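Local structure of hypothetical peroxiredoxin protein (Sinorhizobium meliloti, 3UMA) at residues A[95-106]-A[119-130]; A[30-38]-A[47-55]. The protein probably reduces hydrogen peroxide and organic hydroperoxides to water and alcohols at the expense of glutathione, as a thiol peroxidase of the Prx5 subfamily. All blocks are in the same frame, centred on the assembly; numbering follows the deposited sequence.

Interaction 1: residues A[95-106]-A[119-130]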
loop_
_atom_site.group_PDB
_atom_site.type_symbol
_atom_site.label_atom_id
_atom_site.label_comp_id
_atom_site.label_asym_id
_atom_site.label_seq_id
_atom_site.Cartn_x
_atom_site.Cartn_y
_atom_site.Cartn_z
ATOM N N ILE A 95 4.254 -3.309 8.262
ATOM C CA ILE A 95 3.705 -2.236 7.439
ATOM C C ILE A 95 4.196 -2.399 6.002
ATOM O O ILE A 95 5.389 -2.660 5.772
ATOM C CB ILE A 95 4.080 -0.839 7.974
ATOM C CG1 ILE A 95 3.724 -0.706 9.461
ATOM C CG2 ILE A 95 3.378 0.272 7.137
ATOM C CD1 ILE A 95 4.379 0.499 10.147
ATOM N N ALA A 96 3.268 -2.245 5.055
ATOM C CA ALA A 96 3.584 -2.336 3.637
ATOM C C ALA A 96 2.968 -1.197 2.852
ATOM O O ALA A 96 1.849 -0.794 3.129
ATOM C CB ALA A 96 3.095 -3.650 3.065
ATOM N N VAL A 97 3.719 -0.685 1.879
ATOM C CA VAL A 97 3.180 0.171 0.829
ATOM C C VAL A 97 3.168 -0.618 -0.480
ATOM O O VAL A 97 4.097 -1.367 -0.767
ATOM C CB VAL A 97 3.998 1.504 0.688
ATOM C CG1 VAL A 97 5.478 1.238 0.350
ATOM C CG2 VAL A 97 3.339 2.476 -0.338
ATOM N N VAL A 98 2.102 -0.469 -1.255
ATOM C CA VAL A 98 1.995 -1.099 -2.554
ATOM C C VAL A 98 1.757 -0.017 -3.602
ATOM O O VAL A 98 1.054 0.965 -3.331
ATOM C CB VAL A 98 0.869 -2.172 -2.588
ATOM C CG1 VAL A 98 -0.483 -1.591 -2.272
ATOM C CG2 VAL A 98 0.815 -2.925 -3.954
ATOM N N ALA A 99 2.337 -0.195 -4.793
ATOM C CA ALA A 99 2.104 0.738 -5.926
ATOM C C ALA A 99 2.183 -0.009 -7.239
ATOM O O ALA A 99 2.890 -1.024 -7.336
ATOM C CB ALA A 99 3.115 1.834 -5.925
ATOM N N VAL A 100 1.465 0.503 -8.245
ATOM C CA VAL A 100 1.586 0.025 -9.616
ATOM C C VAL A 100 2.811 0.710 -10.230
ATOM O O VAL A 100 2.686 1.689 -10.954
ATOM C CB VAL A 100 0.277 0.265 -10.416
ATOM C CG1 VAL A 100 0.399 -0.230 -11.879
ATOM C CG2 VAL A 100 -0.923 -0.404 -9.691
ATOM N N ASN A 101 3.988 0.228 -9.833
ATOM C CA ASN A 101 5.305 0.602 -10.367
ATOM C C ASN A 101 6.118 -0.688 -10.504
ATOM O O ASN A 101 5.857 -1.667 -9.783
ATOM C CB ASN A 101 6.087 1.504 -9.388
ATOM C CG ASN A 101 5.669 2.992 -9.452
ATOM O OD1 ASN A 101 5.954 3.698 -10.427
ATOM N ND2 ASN A 101 5.004 3.458 -8.410
ATOM N N ASP A 102 7.122 -0.677 -11.373
ATOM C CA ASP A 102 8.015 -1.825 -11.523
ATOM C C ASP A 102 8.894 -1.973 -10.273
ATOM O O ASP A 102 8.994 -1.059 -9.445
ATOM C CB ASP A 102 8.860 -1.684 -12.808
ATOM C CG ASP A 102 9.839 -0.523 -12.751
ATOM O OD1 ASP A 102 10.868 -0.671 -12.077
ATOM O OD2 ASP A 102 9.596 0.551 -13.391
ATOM N N LEU A 103 9.571 -3.105 -10.147
ATOM C CA LEU A 103 10.292 -3.382 -8.904
ATOM C C LEU A 103 11.547 -2.538 -8.727
ATOM O O LEU A 103 11.938 -2.228 -7.603
ATOM C CB LEU A 103 10.561 -4.895 -8.753
ATOM C CG LEU A 103 11.746 -5.597 -9.409
ATOM C CD1 LEU A 103 12.996 -5.415 -8.579
ATOM C CD2 LEU A 103 11.449 -7.097 -9.555
ATOM N N HIS A 104 12.168 -2.113 -9.824
ATOM C CA HIS A 104 13.369 -1.288 -9.693
ATOM C C HIS A 104 13.048 0.125 -9.197
ATOM O O HIS A 104 13.780 0.709 -8.417
ATOM C CB HIS A 104 14.145 -1.224 -11.010
ATOM C CG HIS A 104 14.416 -2.567 -11.606
ATOM N ND1 HIS A 104 15.429 -3.387 -11.153
ATOM C CD2 HIS A 104 13.797 -3.242 -12.605
ATOM C CE1 HIS A 104 15.427 -4.509 -11.854
ATOM N NE2 HIS A 104 14.450 -4.446 -12.744
ATOM N N VAL A 105 11.950 0.676 -9.677
ATOM C CA VAL A 105 11.508 1.974 -9.177
ATOM C C VAL A 105 11.114 1.847 -7.701
ATOM O O VAL A 105 11.500 2.681 -6.889
ATOM C CB VAL A 105 10.396 2.561 -10.095
ATOM C CG1 VAL A 105 9.688 3.738 -9.441
ATOM C CG2 VAL A 105 11.039 2.996 -11.445
HETATM N N MSE A 106 10.369 0.790 -7.353
HETATM C CA MSE A 106 10.006 0.554 -5.947
HETATM C C MSE A 106 11.236 0.491 -5.059
HETATM O O MSE A 106 11.292 1.178 -4.040
HETATM C CB MSE A 106 9.148 -0.711 -5.764
HETATM C CG MSE A 106 7.725 -0.535 -6.214
HETATM SE SE MSE A 106 6.888 1.082 -5.431
HETATM C CE MSE A 106 6.264 0.460 -3.676
ATOM N N ILE A 119 9.909 -0.942 6.204
ATOM C CA ILE A 119 8.559 -1.133 5.711
ATOM C C ILE A 119 8.676 -1.912 4.404
ATOM O O ILE A 119 9.665 -1.759 3.696
ATOM C CB ILE A 119 7.906 0.285 5.551
ATOM C CG1 ILE A 119 7.034 0.600 6.755
ATOM C CG2 ILE A 119 7.132 0.484 4.252
ATOM C CD1 ILE A 119 7.089 2.034 7.158
ATOM N N HIS A 120 7.710 -2.774 4.093
ATOM C CA HIS A 120 7.713 -3.421 2.772
ATOM C C HIS A 120 7.400 -2.409 1.645
ATOM O O HIS A 120 6.540 -1.531 1.805
ATOM C CB HIS A 120 6.723 -4.573 2.693
ATOM C CG HIS A 120 7.040 -5.718 3.603
ATOM N ND1 HIS A 120 7.744 -6.833 3.189
ATOM C CD2 HIS A 120 6.722 -5.936 4.902
ATOM C CE1 HIS A 120 7.852 -7.678 4.198
ATOM N NE2 HIS A 120 7.242 -7.158 5.249
ATOM N N PHE A 121 8.123 -2.527 0.538
ATOM C CA PHE A 121 7.824 -1.786 -0.687
ATOM C C PHE A 121 7.426 -2.797 -1.751
ATOM O O PHE A 121 8.289 -3.469 -2.326
ATOM C CB PHE A 121 9.038 -0.947 -1.135
ATOM C CG PHE A 121 9.241 0.303 -0.303
ATOM C CD1 PHE A 121 8.944 1.564 -0.835
ATOM C CD2 PHE A 121 9.722 0.214 1.007
ATOM C CE1 PHE A 121 9.130 2.726 -0.084
ATOM C CE2 PHE A 121 9.879 1.361 1.789
ATOM C CZ PHE A 121 9.573 2.624 1.234
ATOM N N LEU A 122 6.119 -2.912 -1.976
ATOM C CA LEU A 122 5.568 -3.943 -2.819
ATOM C C LEU A 122 5.241 -3.394 -4.198
ATOM O O LEU A 122 4.518 -2.398 -4.331
ATOM C CB LEU A 122 4.289 -4.523 -2.189
ATOM C CG LEU A 122 4.359 -5.054 -0.752
ATOM C CD1 LEU A 122 2.978 -5.521 -0.297
ATOM C CD2 LEU A 122 5.382 -6.201 -0.667
ATOM N N SER A 123 5.747 -4.079 -5.214
ATOM C CA SER A 123 5.491 -3.747 -6.590
ATOM C C SER A 123 4.289 -4.543 -7.090
ATOM O O SER A 123 4.295 -5.788 -7.036
ATOM C CB SER A 123 6.749 -4.034 -7.424
ATOM O OG SER A 123 6.415 -4.262 -8.770
ATOM N N ASP A 124 3.244 -3.831 -7.506
ATOM C CA ASP A 124 2.070 -4.407 -8.182
ATOM C C ASP A 124 2.087 -3.925 -9.645
ATOM O O ASP A 124 1.140 -3.265 -10.134
ATOM C CB ASP A 124 0.776 -3.988 -7.466
ATOM C CG ASP A 124 -0.445 -4.723 -7.972
ATOM O OD1 ASP A 124 -0.319 -5.882 -8.395
ATOM O OD2 ASP A 124 -1.557 -4.147 -7.959
ATOM N N TRP A 125 3.169 -4.287 -10.337
ATOM C CA TRP A 125 3.567 -3.651 -11.602
ATOM C C TRP A 125 2.434 -3.627 -12.635
ATOM O O TRP A 125 2.223 -2.621 -13.307
ATOM C CB TRP A 125 4.869 -4.268 -12.171
ATOM C CG TRP A 125 4.647 -5.617 -12.826
ATOM C CD1 TRP A 125 4.724 -6.861 -12.225
ATOM C CD2 TRP A 125 4.246 -5.849 -14.177
ATOM N NE1 TRP A 125 4.401 -7.839 -13.137
ATOM C CE2 TRP A 125 4.119 -7.250 -14.344
ATOM C CE3 TRP A 125 3.982 -5.006 -15.269
ATOM C CZ2 TRP A 125 3.736 -7.829 -15.557
ATOM C CZ3 TRP A 125 3.609 -5.582 -16.484
ATOM C CH2 TRP A 125 3.480 -6.984 -16.612
ATOM N N ASN A 126 1.695 -4.727 -12.748
ATOM C CA ASN A 126 0.629 -4.806 -13.729
ATOM C C ASN A 126 -0.735 -4.556 -13.136
ATOM O O ASN A 126 -1.747 -4.807 -13.795
ATOM C CB ASN A 126 0.642 -6.170 -14.426
ATOM C CG ASN A 126 0.462 -7.333 -13.448
ATOM O OD1 ASN A 126 0.302 -7.124 -12.234
ATOM N ND2 ASN A 126 0.480 -8.568 -13.977
ATOM N N ALA A 127 -0.771 -4.067 -11.892
ATOM C CA ALA A 127 -2.044 -3.798 -11.225
ATOM C C ALA A 127 -2.940 -5.022 -11.043
ATOM O O ALA A 127 -4.157 -4.856 -10.919
ATOM C CB ALA A 127 -2.837 -2.671 -11.964
ATOM N N ALA A 128 -2.355 -6.222 -10.984
ATOM C CA ALA A 128 -3.141 -7.469 -10.715
ATOM C C ALA A 128 -3.929 -7.432 -9.391
ATOM O O ALA A 128 -5.138 -7.613 -9.377
ATOM C CB ALA A 128 -2.219 -8.745 -10.764
ATOM N N PHE A 129 -3.238 -7.200 -8.286
ATOM C CA PHE A 129 -3.874 -7.011 -6.978
ATOM C C PHE A 129 -4.883 -5.842 -6.974
ATOM O O PHE A 129 -6.070 -5.985 -6.599
ATOM C CB PHE A 129 -2.790 -6.776 -5.909
ATOM C CG PHE A 129 -3.356 -6.634 -4.510
ATOM C CD1 PHE A 129 -3.991 -7.719 -3.896
ATOM C CD2 PHE A 129 -3.296 -5.408 -3.838
ATOM C CE1 PHE A 129 -4.523 -7.597 -2.613
ATOM C CE2 PHE A 129 -3.836 -5.269 -2.573
ATOM C CZ PHE A 129 -4.440 -6.354 -1.944
ATOM N N THR A 130 -4.411 -4.685 -7.437
ATOM C CA THR A 130 -5.228 -3.456 -7.491
ATOM C C THR A 130 -6.536 -3.653 -8.236
ATOM O O THR A 130 -7.610 -3.282 -7.760
ATOM C CB THR A 130 -4.412 -2.342 -8.171
ATOM O OG1 THR A 130 -3.267 -2.053 -7.361
ATOM C CG2 THR A 130 -5.248 -1.082 -8.392
#

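Interaction 2: residues A[30-38]-A[47-55]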
loop_
_atom_site.group_PDB
_atom_site.type_symbol
_atom_site.label_atom_id
_atom_site.label_comp_id
_atom_site.label_asym_id
_atom_site.label_seq_id
_atom_site.Cartn_x
_atom_site.Cartn_y
_atom_site.Cartn_z
ATOM N N ASP A 30 -14.228 -8.231 4.087
ATOM C CA ASP A 30 -13.767 -9.060 2.957
ATOM C C ASP A 30 -12.381 -9.649 3.240
ATOM O O ASP A 30 -11.541 -9.029 3.893
ATOM C CB ASP A 30 -13.665 -8.250 1.644
ATOM C CG ASP A 30 -15.019 -7.857 1.054
ATOM O OD1 ASP A 30 -16.047 -8.446 1.422
ATOM O OD2 ASP A 30 -15.060 -6.944 0.196
ATOM N N LYS A 31 -12.142 -10.850 2.726
ATOM C CA LYS A 31 -10.785 -11.385 2.656
ATOM C C LYS A 31 -10.066 -10.771 1.449
ATOM O O LYS A 31 -10.686 -10.522 0.418
ATOM C CB LYS A 31 -10.816 -12.914 2.518
ATOM C CG LYS A 31 -11.553 -13.646 3.664
ATOM C CD LYS A 31 -11.469 -15.171 3.520
ATOM C CE LYS A 31 -12.398 -15.687 2.429
ATOM N NZ LYS A 31 -12.029 -17.043 1.865
ATOM N N LEU A 32 -8.770 -10.512 1.585
ATOM C CA LEU A 32 -7.958 -10.105 0.439
ATOM C C LEU A 32 -7.730 -11.289 -0.521
ATOM O O LEU A 32 -7.488 -12.408 -0.069
ATOM C CB LEU A 32 -6.614 -9.547 0.899
ATOM C CG LEU A 32 -6.572 -8.193 1.631
ATOM C CD1 LEU A 32 -5.147 -7.862 1.977
ATOM C CD2 LEU A 32 -7.177 -7.075 0.795
ATOM N N PRO A 33 -7.806 -11.044 -1.844
ATOM C CA PRO A 33 -7.452 -12.109 -2.783
ATOM C C PRO A 33 -5.979 -12.434 -2.655
ATOM O O PRO A 33 -5.197 -11.600 -2.185
ATOM C CB PRO A 33 -7.754 -11.495 -4.158
ATOM C CG PRO A 33 -7.605 -10.029 -3.946
ATOM C CD PRO A 33 -8.113 -9.783 -2.538
ATOM N N ASN A 34 -5.619 -13.657 -3.038
ATOM C CA ASN A 34 -4.234 -14.113 -3.106
ATOM C C ASN A 34 -3.518 -13.290 -4.165
ATOM O O ASN A 34 -4.117 -12.951 -5.173
ATOM C CB ASN A 34 -4.239 -15.605 -3.487
ATOM C CG ASN A 34 -2.872 -16.248 -3.444
ATOM O OD1 ASN A 34 -2.193 -16.253 -2.403
ATOM N ND2 ASN A 34 -2.468 -16.853 -4.577
ATOM N N ALA A 35 -2.254 -12.949 -3.925
ATOM C CA ALA A 35 -1.446 -12.219 -4.906
ATOM C C ALA A 35 0.013 -12.364 -4.548
ATOM O O ALA A 35 0.346 -12.751 -3.432
ATOM C CB ALA A 35 -1.838 -10.709 -4.942
ATOM N N THR A 36 0.886 -12.055 -5.495
ATOM C CA THR A 36 2.308 -12.045 -5.224
ATOM C C THR A 36 2.861 -10.676 -5.586
ATOM O O THR A 36 2.413 -10.054 -6.543
ATOM C CB THR A 36 3.050 -13.128 -6.035
ATOM O OG1 THR A 36 2.919 -12.844 -7.431
ATOM C CG2 THR A 36 2.446 -14.518 -5.772
ATOM N N PHE A 37 3.848 -10.219 -4.836
ATOM C CA PHE A 37 4.442 -8.926 -5.068
ATOM C C PHE A 37 5.931 -9.127 -5.117
ATOM O O PHE A 37 6.471 -9.886 -4.341
ATOM C CB PHE A 37 4.123 -7.960 -3.925
ATOM C CG PHE A 37 2.659 -7.776 -3.675
ATOM C CD1 PHE A 37 1.915 -6.874 -4.438
ATOM C CD2 PHE A 37 2.015 -8.492 -2.667
ATOM C CE1 PHE A 37 0.555 -6.704 -4.226
ATOM C CE2 PHE A 37 0.649 -8.319 -2.436
ATOM C CZ PHE A 37 -0.083 -7.416 -3.218
ATOM N N LYS A 38 6.595 -8.447 -6.034
ATOM C CA LYS A 38 8.038 -8.447 -6.039
ATOM C C LYS A 38 8.544 -7.266 -5.234
ATOM O O LYS A 38 7.901 -6.209 -5.175
ATOM C CB LYS A 38 8.574 -8.435 -7.468
ATOM C CG LYS A 38 8.057 -9.609 -8.312
ATOM C CD LYS A 38 9.169 -10.317 -9.058
ATOM C CE LYS A 38 8.641 -11.542 -9.785
ATOM N NZ LYS A 38 9.732 -12.533 -10.004
ATOM N N GLU A 47 10.106 -12.414 -3.656
ATOM C CA GLU A 47 8.697 -12.473 -4.012
ATOM C C GLU A 47 7.855 -12.660 -2.748
ATOM O O GLU A 47 8.039 -13.635 -2.021
ATOM C CB GLU A 47 8.457 -13.611 -4.993
ATOM C CG GLU A 47 7.119 -13.567 -5.720
ATOM C CD GLU A 47 7.151 -14.376 -7.009
ATOM O OE1 GLU A 47 8.011 -15.279 -7.119
ATOM O OE2 GLU A 47 6.329 -14.111 -7.914
ATOM N N VAL A 48 6.938 -11.722 -2.503
ATOM C CA VAL A 48 6.105 -11.685 -1.292
ATOM C C VAL A 48 4.684 -12.108 -1.666
ATOM O O VAL A 48 4.080 -11.504 -2.551
ATOM C CB VAL A 48 6.109 -10.243 -0.667
ATOM C CG1 VAL A 48 5.136 -10.116 0.511
ATOM C CG2 VAL A 48 7.513 -9.852 -0.235
ATOM N N THR A 49 4.154 -13.141 -1.013
ATOM C CA THR A 49 2.772 -13.562 -1.254
ATOM C C THR A 49 1.860 -12.910 -0.226
ATOM O O THR A 49 2.315 -12.498 0.835
ATOM C CB THR A 49 2.584 -15.098 -1.148
ATOM O OG1 THR A 49 2.950 -15.531 0.166
ATOM C CG2 THR A 49 3.454 -15.852 -2.176
ATOM N N THR A 50 0.573 -12.836 -0.533
ATOM C CA THR A 50 -0.387 -12.332 0.425
ATOM C C THR A 50 -0.433 -13.236 1.656
ATOM O O THR A 50 -0.579 -12.759 2.795
ATOM C CB THR A 50 -1.770 -12.178 -0.191
ATOM O OG1 THR A 50 -2.078 -13.356 -0.926
ATOM C CG2 THR A 50 -1.795 -10.996 -1.147
ATOM N N GLU A 51 -0.250 -14.538 1.437
ATOM C CA GLU A 51 -0.225 -15.488 2.554
ATOM C C GLU A 51 0.893 -15.159 3.527
ATOM O O GLU A 51 0.648 -14.965 4.718
ATOM C CB GLU A 51 -0.089 -16.927 2.051
ATOM C CG GLU A 51 -0.081 -17.966 3.162
ATOM C CD GLU A 51 -0.059 -19.373 2.603
ATOM O OE1 GLU A 51 1.058 -19.927 2.472
ATOM O OE2 GLU A 51 -1.147 -19.894 2.251
ATOM N N LEU A 52 2.115 -15.072 3.009
ATOM C CA LEU A 52 3.285 -14.720 3.806
ATOM C C LEU A 52 3.154 -13.361 4.491
ATOM O O LEU A 52 3.621 -13.172 5.617
ATOM C CB LEU A 52 4.556 -14.728 2.937
ATOM C CG LEU A 52 5.797 -14.087 3.587
ATOM C CD1 LEU A 52 6.340 -14.924 4.770
ATOM C CD2 LEU A 52 6.920 -13.767 2.576
ATOM N N LEU A 53 2.552 -12.409 3.791
ATOM C CA LEU A 53 2.438 -11.059 4.313
ATOM C C LEU A 53 1.390 -10.968 5.410
ATOM O O LEU A 53 1.641 -10.395 6.455
ATOM C CB LEU A 53 2.132 -10.053 3.195
ATOM C CG LEU A 53 2.216 -8.588 3.636
ATOM C CD1 LEU A 53 3.580 -8.265 4.276
ATOM C CD2 LEU A 53 1.933 -7.664 2.451
ATOM N N PHE A 54 0.230 -11.553 5.169
ATOM C CA PHE A 54 -0.939 -11.290 6.007
ATOM C C PHE A 54 -1.344 -12.381 7.021
ATOM O O PHE A 54 -1.953 -12.077 8.045
ATOM C CB PHE A 54 -2.138 -10.949 5.114
ATOM C CG PHE A 54 -1.949 -9.704 4.308
ATOM C CD1 PHE A 54 -2.028 -8.448 4.916
ATOM C CD2 PHE A 54 -1.688 -9.772 2.941
ATOM C CE1 PHE A 54 -1.858 -7.285 4.171
ATOM C CE2 PHE A 54 -1.510 -8.595 2.188
ATOM C CZ PHE A 54 -1.590 -7.362 2.808
ATOM N N LYS A 55 -1.025 -13.641 6.740
ATOM C CA LYS A 55 -1.622 -14.725 7.520
ATOM C C LYS A 55 -1.078 -14.802 8.928
ATOM O O LYS A 55 0.127 -14.775 9.143
ATOM C CB LYS A 55 -1.526 -16.075 6.806
ATOM C CG LYS A 55 -2.455 -16.237 5.583
ATOM C CD LYS A 55 -3.825 -15.568 5.731
ATOM C CE LYS A 55 -4.961 -16.541 5.399
ATOM N NZ LYS A 55 -6.239 -15.842 5.028
#

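Interaction 1: residues A[95-106]-A[119-130]
Val97 turns CG1 into the position between its own backbone N and carbonyl carbon (chi1 59°), while Phe121 keeps CG beside its backbone N; together these torsions lay the methyl over one face of the phenyl ring. CG1 of Val97 stands 4.0 Å from the Phe121 ring centroid, 21° off the ring normal, a CH-pi contact displaced toward the rim. The two residues are paired in a beta-alpha-beta unit, strand 94-99, helix 103-113 and strand 120-123, within the thioredoxin-like fold of peroxiredoxins. The strands run parallel, their axes at 26°, and backbone bonds alternate between the two strands: Leu122 N reaches Val97 O at 2.8 Å and Ala99 N reaches Leu122 O at 3.1 Å. Helix 103-113 lies against the face bearing Phe121 and Ser123, where Met106 (modelled as selenomethionine), bent at chi2 and chi3, brings CE to 3.4 Å from Leu122 O. On the opposite face, Ala96 CB meets Leu122 CD1 at 3.8 Å. Beyond the strand ends, Val100 is wedged against the following turn, with CG2 3.7 Å from Ala127 CB. The Asp124 carboxylate holds the start of helix 128-132: OD1 accepts from Phe129 N, and OD2 from both N and OG1 of Thr130. The side chain of Val97 lies about 7 Å from that of Cys72, the predicted peroxidatic cysteine. Where segment 95-106 leaves the sheet, Ser123 OG donates to Asn101 O at 2.8 Å, in the carbonyl plane.

Interaction 2: residues A[30-38]-A[47-55]
Thr50 grips Ala35 at two points: its OG1 accepts from Ala35 N at 3.0 Å, and its backbone N donates to Ala35 O at 2.9 Å. The first bond depends on a chi1 of 46°, which places OG1 between the backbone N and carbonyl carbon of Thr50 and leaves CG2 beside its N. That methyl packs 3.8 Å from Ala35 CB and equally close to Phe37 CE2, the Phe37 and Thr50 side chains crossing at about a right angle. This is the tight part of the contact, where the beta hairpin of strands 36-41 and 44-49 passes directly into helix 50-54. Phe37 and Val48 form a hydrogen-bonded pair of the antiparallel ladder, the N of each donating to the O of the other, and both side chains lie on the buried face, against Leu122 of strand 120-123. Further back, Leu32 CD1 sits over one face of the Phe54 ring, 3.8 Å from its centroid and 16° off the normal, a CH-pi contact; Leu53 CG covers the opposite face, so the ring is clamped between two leucines.

The other face of the hairpin is looser and turned to solvent. There Thr36 and Thr49 meet through their CG2 methyls at 4.0 Å. Lys38 NZ remains 4.3 Å from OE2 of the extended Glu47 side chain, beyond salt-bridge range. Thr49 is also the N-cap of helix 50-54, its OG1 accepting from Leu52 N with an N-H...O angle of 166°. Directional bonds thus hold the ladder and the strand-to-helix junction, and apolar packing covers the Phe37 and Val48 face, whereas beside Thr36 the charges of Lys38 and Glu47 probably add only weak attraction.

Overall arrangement
Interaction 2 comes first along the chain and closes before interaction 1 opens; their centres lie 12 Å apart, and both belong to the same Redoxin-family domain. Residues 30-38 and 47-55 supply the N-terminal hairpin and its short helix, whereas 95-106 and 119-130 supply neighbouring parallel strands of the mixed central sheet. The two meet along strand 120-123, where Ser123 N makes a probable hydrogen bond to Lys38 O and Leu122 CD1 packs 3.6 Å from Leu53 CD2, and at helix 128-132, where the Phe129 ring meets that of Phe37 edge-to-face. The hairpin therefore joins the main body at both elements, while interaction 1 extends the strand's pairing inward, toward the predicted active-site Cys72.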